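Local atomic coordinates of acyl-CoA hydrolase (PDB entry 1Y7U), a protein that probably hydrolyses long-chain fatty acyl-CoA thioesters to free fatty acid and coenzyme A, and binds coenzyme A and calcium. Residues Glu45-Ala50 against Ser118-Val123; Ile52-His57 against Thr94-Phe99; Ile89-Thr94 against Val134-Pro139. One frame throughout, in Å; residues are numbered along the deposited sequence.

Contact 1: residues Glu45-Ala50 against Ser118-Val123; sequences EMDMVA and SFVTFV. With COA (coenzyme A), chain F.
Two torsions bring Asp47 and Phe122 together. The carboxylate of Asp47 swings anti to its own backbone N (chi1 174°), which carries OD1 from the flank of the helix to the strand. The ring of Phe122 stands anti to its carbonyl carbon (chi1 -74°) and reaches back to the helix. OD1 of Asp47 then lies 3.4 Å from CZ of Phe122. The carboxylate and ring planes are only 10° apart, although the approach is oblique. OD1 also comes within 3.9 Å of CG1 of Val120. The other oxygen, OD2, makes a weak hydrogen bond to the backbone N of Gly40 in a second subunit. The buried carboxylate thus joins the apolar layer to a subunit boundary.

Ala50 fills the next turn of the helix. Its CB lies 3.6 Å from CE1 of Phe122, again obliquely, and 4.1 Å from CG2 of Val120. The small methyl sits close to both larger side chains. At the other end the selenomethionine Met46 bends at its last torsion and brings CE to 4.2 Å from CB of Ser118. Ser118, Val120 and Phe122 alternate along the strand and all point toward the helix. Thr121 points to the other face of the sheet, where its CG2 is 3.5 Å from N3A of the coenzyme A adenine.

Helix 45-50 crosses strand 118-123 with axes 9.1 Å apart. They are parts of helix 39-58 and strand 112-125. A long central helix lying on a curved antiparallel sheet is the hallmark of the HotDog thioesterase fold.

Contact 2: residues Ile52-His57 against Thr94-Phe99; sequences ISASRH and TSMEVF. With COA (coenzyme A), chain F.
Met96 and His57 meet where the central helix of the HotDog fold, 39-58, lies across the sheet strand 95-105. Segments 52-57 and 95-99 run at 132° to each other, with axes 9.0 Å apart. Met96, a selenomethionine, is the main side chain here. Its CB leaves the strand pointing toward the helix. CG takes the position between the backbone N and the carbonyl carbon (chi1 43°) and stays 4.7 Å from CB of Ala54. SE lies 3.8 Å from the carbonyl O of Ala54. It is oblique to the His57 ring, 5.0 Å from its centroid, and this distance carries the sulfur-aromatic type of pairing, here with selenium. The chain bends at SE, and the tip CE lies 3.5 Å from Ala54 O. The modelled closeness of CE to the His57 ring is doubtful. The far side of the imidazole is held from elsewhere, because NE2 is hydrogen-bonded to Pro135 O.

Two residues further along the strand, Val98 covers the previous helical turn. Its CG1 lies 3.8 Å from CB of Ser53. The hydroxyl of Ser53 looks elsewhere and is bonded to Ser18 O and Ser86 OG. The facing side chains are all buried.

The turn into the strand meets the ligand instead. Thr94 and Ser95 bind the 3'-phosphate of coenzyme A with their backbone. Thr94 N shares its hydrogen between O7A and O8A. Ser95 N gives a bond of 2.9 Å to O7A, with an N-H...O angle of 152°. Ser95 OG is also 2.7 Å from O7A and has O3B close by, and which acceptor takes its proton is not settled.

Contact 3: residues Ile89-Thr94 against Val134-Pro139; sequences IWTGRT and VPRVIP. With COA (coenzyme A), chain F.
This is a partly buried contact at the edge of the fold, where the end of strand 81-91 and its turn meet the chain that leads into strand 136-138. Strand residues 89-91 and 136-138 run nearly antiparallel, at 156°. Side chains, a water and one backbone hydrogen bond join the two segments.

Thr91 is the centre. Its OG1 sits between the backbone N and the carbonyl carbon (chi1 44°), facing the second segment, and accepts a weak bond of 3.3 Å from Val137 N. Its methyl CG2 turns to Val134, 4.1 Å from CG1. Val137 in turn lays CB 3.8 Å from Ile89 O. A water sits between Thr91 OG1, Gly92 O and Pro135 O, 2.9 Å from the last. It can donate to Gly92 O or to Pro135 O, which compete with other acceptors for its protons, and its bond with Thr91 OG1 is weak.

The turn is tied down by Val134. Its N donates to Arg93 O at 2.9 Å. CG2 of Val134 lies 3.8 Å from Thr94 O. On its other side the turn faces the coenzyme A phosphate. Gly92, with no side chain, brings its CA to 3.2 Å from O7A, and Arg93 N adds a weak bond of 2.8 Å to the same oxygen.

Ile89 and Trp90 form a classic beta bulge opposite Glu97 of strand 95-105. Trp90 packs on Ala151, Val152 and Arg158 of helix 142-170. Thr91, Val134 and Val137 touch His57 of helix 39-58. Beyond them, Arg136 and Ile138 pair through their backbones with Lys13 of strand 12-14, which runs parallel to 136-138.

In the fold
Contacts 1 and 2 share helix 39-58, which lies on neighbouring strands 112-125 and 95-105 of one antiparallel sheet. Their centres are about 8 Å apart, and contact 2 is nested within the chain loop closed by contact 1. The centre of contact 3 is about 8 Å from that of contact 2 and about 15 Å from that of contact 1. It shares Thr94 with contact 2, and its strand 81-91 is the next one in the sheet. Its segments alternate along the chain with those of both other contacts. Together they lead outward from near the centre of the fold. All three touch the same coenzyme A, so the helix-on-sheet core and the ligand pocket are built from the same strands.

Contact 1: residues Glu45-Ala50 against Ser118-Val123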
# COMPACT_ATOMS: atom_id res chain seq x y z
N GLU A 45 3.38 -9.67 9.96
CA GLU A 45 2.20 -9.62 10.78
C GLU A 45 2.41 -10.12 12.20
O GLU A 45 1.83 -9.57 13.14
CB GLU A 45 1.07 -10.40 10.12
CG GLU A 45 -0.23 -9.67 10.16
CD GLU A 45 -0.22 -8.45 9.27
OE1 GLU A 45 -0.44 -8.61 8.05
OE2 GLU A 45 0.01 -7.34 9.78
N MSE A 46 3.20 -11.17 12.37
CA MSE A 46 3.45 -11.70 13.71
C MSE A 46 4.09 -10.62 14.57
O MSE A 46 3.66 -10.35 15.69
CB MSE A 46 4.37 -12.91 13.66
CG MSE A 46 3.80 -14.09 12.92
SE MSE A 46 5.04 -15.56 12.97
CE MSE A 46 3.92 -16.86 13.85
N ASP A 47 5.13 -10.00 14.02
CA ASP A 47 5.85 -8.94 14.71
C ASP A 47 4.93 -7.77 15.03
O ASP A 47 4.96 -7.22 16.13
CB ASP A 47 7.02 -8.46 13.83
CG ASP A 47 7.75 -7.26 14.42
OD1 ASP A 47 8.35 -7.39 15.50
OD2 ASP A 47 7.72 -6.17 13.79
N MSE A 48 4.08 -7.41 14.07
CA MSE A 48 3.17 -6.29 14.24
C MSE A 48 2.24 -6.45 15.41
O MSE A 48 2.19 -5.63 16.32
CB MSE A 48 2.35 -6.09 12.97
CG MSE A 48 1.40 -4.90 13.01
SE MSE A 48 2.29 -3.20 13.30
CE MSE A 48 1.75 -2.94 15.12
N VAL A 49 1.49 -7.54 15.38
CA VAL A 49 0.52 -7.84 16.40
C VAL A 49 1.23 -8.02 17.76
O VAL A 49 0.67 -7.71 18.81
CB VAL A 49 -0.27 -9.09 15.97
CG1 VAL A 49 0.27 -10.33 16.64
CG2 VAL A 49 -1.74 -8.87 16.23
N ALA A 50 2.46 -8.51 17.72
CA ALA A 50 3.25 -8.72 18.93
C ALA A 50 3.78 -7.41 19.52
O ALA A 50 3.89 -7.26 20.73
CB ALA A 50 4.40 -9.63 18.63
N SER A 118 5.47 -18.67 17.19
CA SER A 118 6.82 -18.20 17.46
C SER A 118 6.82 -17.27 18.67
O SER A 118 5.78 -16.98 19.25
CB SER A 118 7.37 -17.47 16.24
OG SER A 118 8.77 -17.23 16.38
N PHE A 119 8.01 -16.82 19.04
CA PHE A 119 8.16 -15.91 20.16
C PHE A 119 8.94 -14.73 19.62
O PHE A 119 9.95 -14.91 18.95
CB PHE A 119 8.93 -16.55 21.31
CG PHE A 119 8.24 -17.73 21.91
CD1 PHE A 119 8.25 -18.96 21.26
CD2 PHE A 119 7.57 -17.61 23.13
CE1 PHE A 119 7.60 -20.07 21.83
CE2 PHE A 119 6.92 -18.70 23.69
CZ PHE A 119 6.93 -19.93 23.04
N VAL A 120 8.45 -13.53 19.90
CA VAL A 120 9.14 -12.35 19.44
C VAL A 120 9.58 -11.63 20.70
O VAL A 120 8.80 -11.48 21.64
CB VAL A 120 8.22 -11.44 18.61
CG1 VAL A 120 9.05 -10.40 17.87
CG2 VAL A 120 7.41 -12.28 17.63
N THR A 121 10.83 -11.20 20.74
CA THR A 121 11.34 -10.52 21.92
C THR A 121 11.36 -9.02 21.70
O THR A 121 11.88 -8.54 20.68
CB THR A 121 12.77 -11.01 22.25
OG1 THR A 121 12.77 -12.43 22.41
CG2 THR A 121 13.27 -10.36 23.54
N PHE A 122 10.80 -8.28 22.65
CA PHE A 122 10.77 -6.82 22.58
C PHE A 122 11.46 -6.20 23.80
O PHE A 122 11.47 -6.77 24.88
CB PHE A 122 9.32 -6.31 22.52
CG PHE A 122 8.65 -6.52 21.19
CD1 PHE A 122 8.02 -7.72 20.89
CD2 PHE A 122 8.66 -5.52 20.22
CE1 PHE A 122 7.42 -7.93 19.65
CE2 PHE A 122 8.07 -5.71 18.99
CZ PHE A 122 7.45 -6.92 18.70
N VAL A 123 12.05 -5.02 23.60
CA VAL A 123 12.73 -4.31 24.69
C VAL A 123 12.12 -2.93 24.83
O VAL A 123 12.08 -2.15 23.87
CB VAL A 123 14.24 -4.13 24.42
CG1 VAL A 123 14.85 -3.23 25.49
CG2 VAL A 123 14.93 -5.48 24.40
N1A COA F . 17.49 -11.31 21.65
C2A COA F . 16.67 -11.33 22.72
N3A COA F . 16.81 -10.39 23.70
C4A COA F . 17.74 -9.46 23.60
C5A COA F . 18.53 -9.41 22.51
C6A COA F . 18.42 -10.35 21.50
N6A COA F . 18.95 -10.17 20.29
N7A COA F . 19.34 -8.40 22.69
C8A COA F . 19.06 -7.80 23.82
N9A COA F . 18.09 -8.46 24.42
C1B COA F . 17.45 -8.02 25.66
C2B COA F . 17.87 -8.76 26.90
O2B COA F . 16.92 -9.76 27.12
C3B COA F . 17.84 -7.75 28.03
O3B COA F . 16.76 -8.16 28.76
P3B COA F . 16.45 -8.02 30.24
O7A COA F . 15.09 -8.26 30.35
O8A COA F . 16.70 -6.82 30.91
O9A COA F . 17.04 -9.04 30.96
C4B COA F . 17.49 -6.49 27.29
O4B COA F . 17.87 -6.73 25.98
C5B COA F . 18.22 -5.27 27.73
O5B COA F . 19.35 -5.10 26.92
P1A COA F . 20.61 -4.19 27.31
O1A COA F . 21.84 -4.98 27.42
O2A COA F . 20.39 -3.51 28.58
O3A COA F . 20.87 -3.18 26.12
P2A COA F . 20.93 -3.43 24.56
O4A COA F . 21.68 -4.63 24.17
O5A COA F . 21.56 -2.25 24.01
O6A COA F . 19.43 -3.51 24.04
CBP COA F . 19.19 -3.80 21.61
CCP COA F . 18.90 -2.97 22.85
CDP COA F . 20.48 -4.56 21.69
CEP COA F . 18.09 -4.81 21.41
CAP COA F . 19.52 -2.85 20.46
OAP COA F . 20.87 -2.96 20.09
C9P COA F . 18.56 -2.36 19.43
O9P COA F . 18.03 -1.09 19.56
N8P COA F . 18.25 -3.12 18.43
C7P COA F . 16.95 -3.11 17.85
C6P COA F . 16.30 -1.75 17.68
C5P COA F . 15.32 -1.70 16.56
O5P COA F . 15.06 -0.62 15.99
N4P COA F . 14.77 -2.84 16.21
C3P COA F . 14.28 -3.04 14.90
C2P COA F . 15.43 -3.31 13.98
S1P COA F . 15.67 -1.98 12.86

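Contact 2: residues Ile52-His57 against Thr94-Phe99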
# COMPACT_ATOMS: atom_id res chain seq x y z
N ILE A 52 2.26 -4.78 19.48
CA ILE A 52 1.12 -4.16 20.14
C ILE A 52 1.00 -4.77 21.53
O ILE A 52 0.76 -4.06 22.50
CB ILE A 52 -0.19 -4.39 19.36
CG1 ILE A 52 -0.14 -3.63 18.03
CG2 ILE A 52 -1.38 -3.92 20.18
CD1 ILE A 52 -1.33 -3.84 17.14
N SER A 53 1.18 -6.08 21.63
CA SER A 53 1.12 -6.76 22.93
C SER A 53 2.22 -6.18 23.81
O SER A 53 2.01 -5.90 24.99
CB SER A 53 1.35 -8.26 22.78
OG SER A 53 0.22 -8.91 22.21
N ALA A 54 3.40 -5.99 23.24
CA ALA A 54 4.51 -5.46 23.98
C ALA A 54 4.17 -4.10 24.60
O ALA A 54 4.41 -3.88 25.78
CB ALA A 54 5.73 -5.32 23.08
N SER A 55 3.58 -3.20 23.82
CA SER A 55 3.26 -1.89 24.37
C SER A 55 2.06 -1.90 25.30
O SER A 55 1.97 -1.07 26.21
CB SER A 55 3.07 -0.88 23.25
OG SER A 55 2.14 -1.36 22.31
N ARG A 56 1.12 -2.82 25.10
CA ARG A 56 -0.02 -2.88 26.00
C ARG A 56 0.45 -3.27 27.40
O ARG A 56 0.01 -2.71 28.40
CB ARG A 56 -1.06 -3.89 25.51
CG ARG A 56 -2.13 -3.28 24.65
CD ARG A 56 -3.21 -4.28 24.29
NE ARG A 56 -4.27 -3.62 23.54
CZ ARG A 56 -5.25 -4.25 22.89
NH1 ARG A 56 -5.31 -5.58 22.90
NH2 ARG A 56 -6.17 -3.55 22.24
N HIS A 57 1.36 -4.23 27.45
CA HIS A 57 1.89 -4.72 28.72
C HIS A 57 2.80 -3.68 29.36
O HIS A 57 2.61 -3.32 30.52
CB HIS A 57 2.68 -6.01 28.48
CG HIS A 57 3.31 -6.59 29.71
ND1 HIS A 57 2.73 -7.61 30.44
CD2 HIS A 57 4.49 -6.31 30.33
CE1 HIS A 57 3.52 -7.94 31.44
NE2 HIS A 57 4.60 -7.17 31.39
N THR A 94 13.87 -5.75 31.57
CA THR A 94 13.62 -4.74 30.57
C THR A 94 12.98 -5.28 29.29
O THR A 94 12.40 -4.52 28.52
CB THR A 94 14.97 -4.06 30.25
OG1 THR A 94 14.91 -2.69 30.68
CG2 THR A 94 15.30 -4.15 28.78
N SER A 95 13.07 -6.58 29.07
CA SER A 95 12.52 -7.19 27.87
C SER A 95 11.35 -8.10 28.16
O SER A 95 11.08 -8.44 29.30
CB SER A 95 13.59 -8.00 27.15
OG SER A 95 14.02 -9.07 27.97
N MSE A 96 10.66 -8.51 27.10
CA MSE A 96 9.51 -9.39 27.24
C MSE A 96 9.38 -10.28 26.02
O MSE A 96 9.71 -9.88 24.91
CB MSE A 96 8.25 -8.55 27.43
CG MSE A 96 8.21 -7.36 26.51
SE MSE A 96 7.23 -5.87 27.25
CE MSE A 96 5.55 -6.75 27.40
N GLU A 97 8.95 -11.52 26.23
CA GLU A 97 8.77 -12.44 25.11
C GLU A 97 7.31 -12.57 24.80
O GLU A 97 6.50 -12.92 25.66
CB GLU A 97 9.35 -13.80 25.42
CG GLU A 97 10.84 -13.85 25.28
CD GLU A 97 11.33 -15.24 25.05
OE1 GLU A 97 11.21 -15.72 23.91
OE2 GLU A 97 11.81 -15.87 26.01
N VAL A 98 6.97 -12.29 23.55
CA VAL A 98 5.60 -12.35 23.11
C VAL A 98 5.37 -13.58 22.25
O VAL A 98 6.08 -13.80 21.26
CB VAL A 98 5.23 -11.09 22.31
CG1 VAL A 98 3.75 -11.11 21.96
CG2 VAL A 98 5.59 -9.85 23.11
N PHE A 99 4.41 -14.39 22.66
CA PHE A 99 4.07 -15.59 21.91
C PHE A 99 3.10 -15.16 20.82
O PHE A 99 2.24 -14.29 21.03
CB PHE A 99 3.38 -16.61 22.82
CG PHE A 99 2.91 -17.83 22.09
CD1 PHE A 99 3.83 -18.75 21.59
CD2 PHE A 99 1.55 -18.03 21.84
CE1 PHE A 99 3.40 -19.86 20.84
CE2 PHE A 99 1.11 -19.14 21.10
CZ PHE A 99 2.04 -20.05 20.60
N1A COA F . 17.49 -11.31 21.65
C2A COA F . 16.67 -11.33 22.72
N3A COA F . 16.81 -10.39 23.70
C4A COA F . 17.74 -9.46 23.60
C5A COA F . 18.53 -9.41 22.51
C6A COA F . 18.42 -10.35 21.50
N6A COA F . 18.95 -10.17 20.29
N7A COA F . 19.34 -8.40 22.69
C8A COA F . 19.06 -7.80 23.82
N9A COA F . 18.09 -8.46 24.42
C1B COA F . 17.45 -8.02 25.66
C2B COA F . 17.87 -8.76 26.90
O2B COA F . 16.92 -9.76 27.12
C3B COA F . 17.84 -7.75 28.03
O3B COA F . 16.76 -8.16 28.76
P3B COA F . 16.45 -8.02 30.24
O7A COA F . 15.09 -8.26 30.35
O8A COA F . 16.70 -6.82 30.91
O9A COA F . 17.04 -9.04 30.96
C4B COA F . 17.49 -6.49 27.29
O4B COA F . 17.87 -6.73 25.98
C5B COA F . 18.22 -5.27 27.73
O5B COA F . 19.35 -5.10 26.92
P1A COA F . 20.61 -4.19 27.31
O1A COA F . 21.84 -4.98 27.42
O2A COA F . 20.39 -3.51 28.58
O3A COA F . 20.87 -3.18 26.12
P2A COA F . 20.93 -3.43 24.56
O4A COA F . 21.68 -4.63 24.17
O5A COA F . 21.56 -2.25 24.01
O6A COA F . 19.43 -3.51 24.04
CBP COA F . 19.19 -3.80 21.61
CCP COA F . 18.90 -2.97 22.85
CDP COA F . 20.48 -4.56 21.69
CEP COA F . 18.09 -4.81 21.41
CAP COA F . 19.52 -2.85 20.46
OAP COA F . 20.87 -2.96 20.09
C9P COA F . 18.56 -2.36 19.43
O9P COA F . 18.03 -1.09 19.56
N8P COA F . 18.25 -3.12 18.43
C7P COA F . 16.95 -3.11 17.85
C6P COA F . 16.30 -1.75 17.68
C5P COA F . 15.32 -1.70 16.56
O5P COA F . 15.06 -0.62 15.99
N4P COA F . 14.77 -2.84 16.21
C3P COA F . 14.28 -3.04 14.90
C2P COA F . 15.43 -3.31 13.98
S1P COA F . 15.67 -1.98 12.86

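Contact 3: residues Ile89-Thr94 against Val134-Pro139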
# COMPACT_ATOMS: atom_id res chain seq x y z
N ILE A 89 4.33 -13.61 27.58
CA ILE A 89 4.29 -14.71 28.53
C ILE A 89 5.49 -14.72 29.44
O ILE A 89 5.39 -15.15 30.58
CB ILE A 89 4.28 -16.10 27.90
CG1 ILE A 89 4.71 -16.00 26.44
CG2 ILE A 89 2.95 -16.79 28.15
CD1 ILE A 89 5.40 -17.21 25.98
N TRP A 90 6.63 -14.27 28.94
CA TRP A 90 7.83 -14.25 29.76
C TRP A 90 8.38 -12.84 29.80
O TRP A 90 8.31 -12.13 28.80
CB TRP A 90 8.87 -15.19 29.16
CG TRP A 90 10.20 -15.21 29.88
CD1 TRP A 90 10.60 -16.10 30.83
CD2 TRP A 90 11.28 -14.29 29.71
NE1 TRP A 90 11.87 -15.80 31.25
CE2 TRP A 90 12.31 -14.69 30.58
CE3 TRP A 90 11.48 -13.16 28.90
CZ2 TRP A 90 13.53 -14.01 30.67
CZ3 TRP A 90 12.69 -12.49 28.99
CH2 TRP A 90 13.70 -12.91 29.87
N THR A 91 8.89 -12.42 30.94
CA THR A 91 9.47 -11.09 31.05
C THR A 91 10.80 -11.11 31.75
O THR A 91 11.02 -11.89 32.67
CB THR A 91 8.58 -10.08 31.81
OG1 THR A 91 8.05 -10.69 32.99
CG2 THR A 91 7.48 -9.57 30.91
N GLY A 92 11.69 -10.23 31.29
CA GLY A 92 12.99 -10.10 31.90
C GLY A 92 12.81 -8.87 32.75
O GLY A 92 11.73 -8.64 33.28
N ARG A 93 13.84 -8.05 32.88
CA ARG A 93 13.71 -6.85 33.67
C ARG A 93 13.26 -5.74 32.75
O ARG A 93 12.39 -4.92 33.06
CB ARG A 93 15.05 -6.48 34.29
CG ARG A 93 15.04 -5.13 34.95
CD ARG A 93 16.44 -4.65 35.22
NE ARG A 93 16.43 -3.23 35.55
CZ ARG A 93 16.95 -2.29 34.78
NH1 ARG A 93 17.54 -2.61 33.63
NH2 ARG A 93 16.87 -1.02 35.15
N THR A 94 13.87 -5.75 31.57
CA THR A 94 13.62 -4.74 30.57
C THR A 94 12.98 -5.28 29.29
O THR A 94 12.40 -4.52 28.52
CB THR A 94 14.97 -4.06 30.25
OG1 THR A 94 14.91 -2.69 30.68
CG2 THR A 94 15.30 -4.15 28.78
N VAL A 134 10.04 -3.28 33.04
CA VAL A 134 8.74 -3.68 32.53
C VAL A 134 7.99 -4.54 33.56
O VAL A 134 8.59 -5.32 34.28
CB VAL A 134 8.94 -4.49 31.23
CG1 VAL A 134 7.82 -5.51 31.06
CG2 VAL A 134 9.01 -3.55 30.05
N PRO A 135 6.66 -4.41 33.62
CA PRO A 135 5.89 -5.21 34.58
C PRO A 135 6.22 -6.70 34.47
O PRO A 135 6.87 -7.12 33.53
CB PRO A 135 4.44 -4.92 34.18
CG PRO A 135 4.51 -3.53 33.67
CD PRO A 135 5.77 -3.55 32.82
N ARG A 136 5.79 -7.48 35.45
CA ARG A 136 6.04 -8.91 35.43
C ARG A 136 4.79 -9.52 34.84
O ARG A 136 3.71 -8.95 34.97
CB ARG A 136 6.27 -9.43 36.86
CG ARG A 136 6.69 -10.89 36.93
CD ARG A 136 6.94 -11.35 38.38
NE ARG A 136 7.24 -12.78 38.47
CZ ARG A 136 8.32 -13.37 37.95
NH1 ARG A 136 9.23 -12.65 37.29
NH2 ARG A 136 8.48 -14.68 38.07
N VAL A 137 4.92 -10.66 34.17
CA VAL A 137 3.75 -11.31 33.58
C VAL A 137 3.29 -12.38 34.54
O VAL A 137 4.09 -12.96 35.26
CB VAL A 137 4.06 -12.05 32.26
CG1 VAL A 137 2.78 -12.33 31.52
CG2 VAL A 137 4.99 -11.26 31.42
N ILE A 138 1.99 -12.65 34.55
CA ILE A 138 1.48 -13.71 35.39
C ILE A 138 0.51 -14.54 34.56
O ILE A 138 -0.57 -14.09 34.19
CB ILE A 138 0.83 -13.18 36.72
CG1 ILE A 138 -0.58 -13.76 36.88
CG2 ILE A 138 0.87 -11.67 36.77
CD1 ILE A 138 -1.28 -13.34 38.16
N PRO A 139 0.94 -15.76 34.20
CA PRO A 139 0.20 -16.75 33.42
C PRO A 139 -1.00 -17.29 34.19
O PRO A 139 -0.84 -17.74 35.32
CB PRO A 139 1.24 -17.83 33.18
CG PRO A 139 2.56 -17.06 33.21
CD PRO A 139 2.35 -16.15 34.36
N1A COA F . 17.49 -11.31 21.65
C2A COA F . 16.67 -11.33 22.72
N3A COA F . 16.81 -10.39 23.70
C4A COA F . 17.74 -9.46 23.60
C5A COA F . 18.53 -9.41 22.51
C6A COA F . 18.42 -10.35 21.50
N6A COA F . 18.95 -10.17 20.29
N7A COA F . 19.34 -8.40 22.69
C8A COA F . 19.06 -7.80 23.82
N9A COA F . 18.09 -8.46 24.42
C1B COA F . 17.45 -8.02 25.66
C2B COA F . 17.87 -8.76 26.90
O2B COA F . 16.92 -9.76 27.12
C3B COA F . 17.84 -7.75 28.03
O3B COA F . 16.76 -8.16 28.76
P3B COA F . 16.45 -8.02 30.24
O7A COA F . 15.09 -8.26 30.35
O8A COA F . 16.70 -6.82 30.91
O9A COA F . 17.04 -9.04 30.96
C4B COA F . 17.49 -6.49 27.29
O4B COA F . 17.87 -6.73 25.98
C5B COA F . 18.22 -5.27 27.73
O5B COA F . 19.35 -5.10 26.92
P1A COA F . 20.61 -4.19 27.31
O1A COA F . 21.84 -4.98 27.42
O2A COA F . 20.39 -3.51 28.58
O3A COA F . 20.87 -3.18 26.12
P2A COA F . 20.93 -3.43 24.56
O4A COA F . 21.68 -4.63 24.17
O5A COA F . 21.56 -2.25 24.01
O6A COA F . 19.43 -3.51 24.04
CBP COA F . 19.19 -3.80 21.61
CCP COA F . 18.90 -2.97 22.85
CDP COA F . 20.48 -4.56 21.69
CEP COA F . 18.09 -4.81 21.41
CAP COA F . 19.52 -2.85 20.46
OAP COA F . 20.87 -2.96 20.09
C9P COA F . 18.56 -2.36 19.43
O9P COA F . 18.03 -1.09 19.56
N8P COA F . 18.25 -3.12 18.43
C7P COA F . 16.95 -3.11 17.85
C6P COA F . 16.30 -1.75 17.68
C5P COA F . 15.32 -1.70 16.56
O5P COA F . 15.06 -0.62 15.99
N4P COA F . 14.77 -2.84 16.21
C3P COA F . 14.28 -3.04 14.90
C2P COA F . 15.43 -3.31 13.98
S1P COA F . 15.67 -1.98 12.86
O HOH W 1 9.45 -8.29 34.11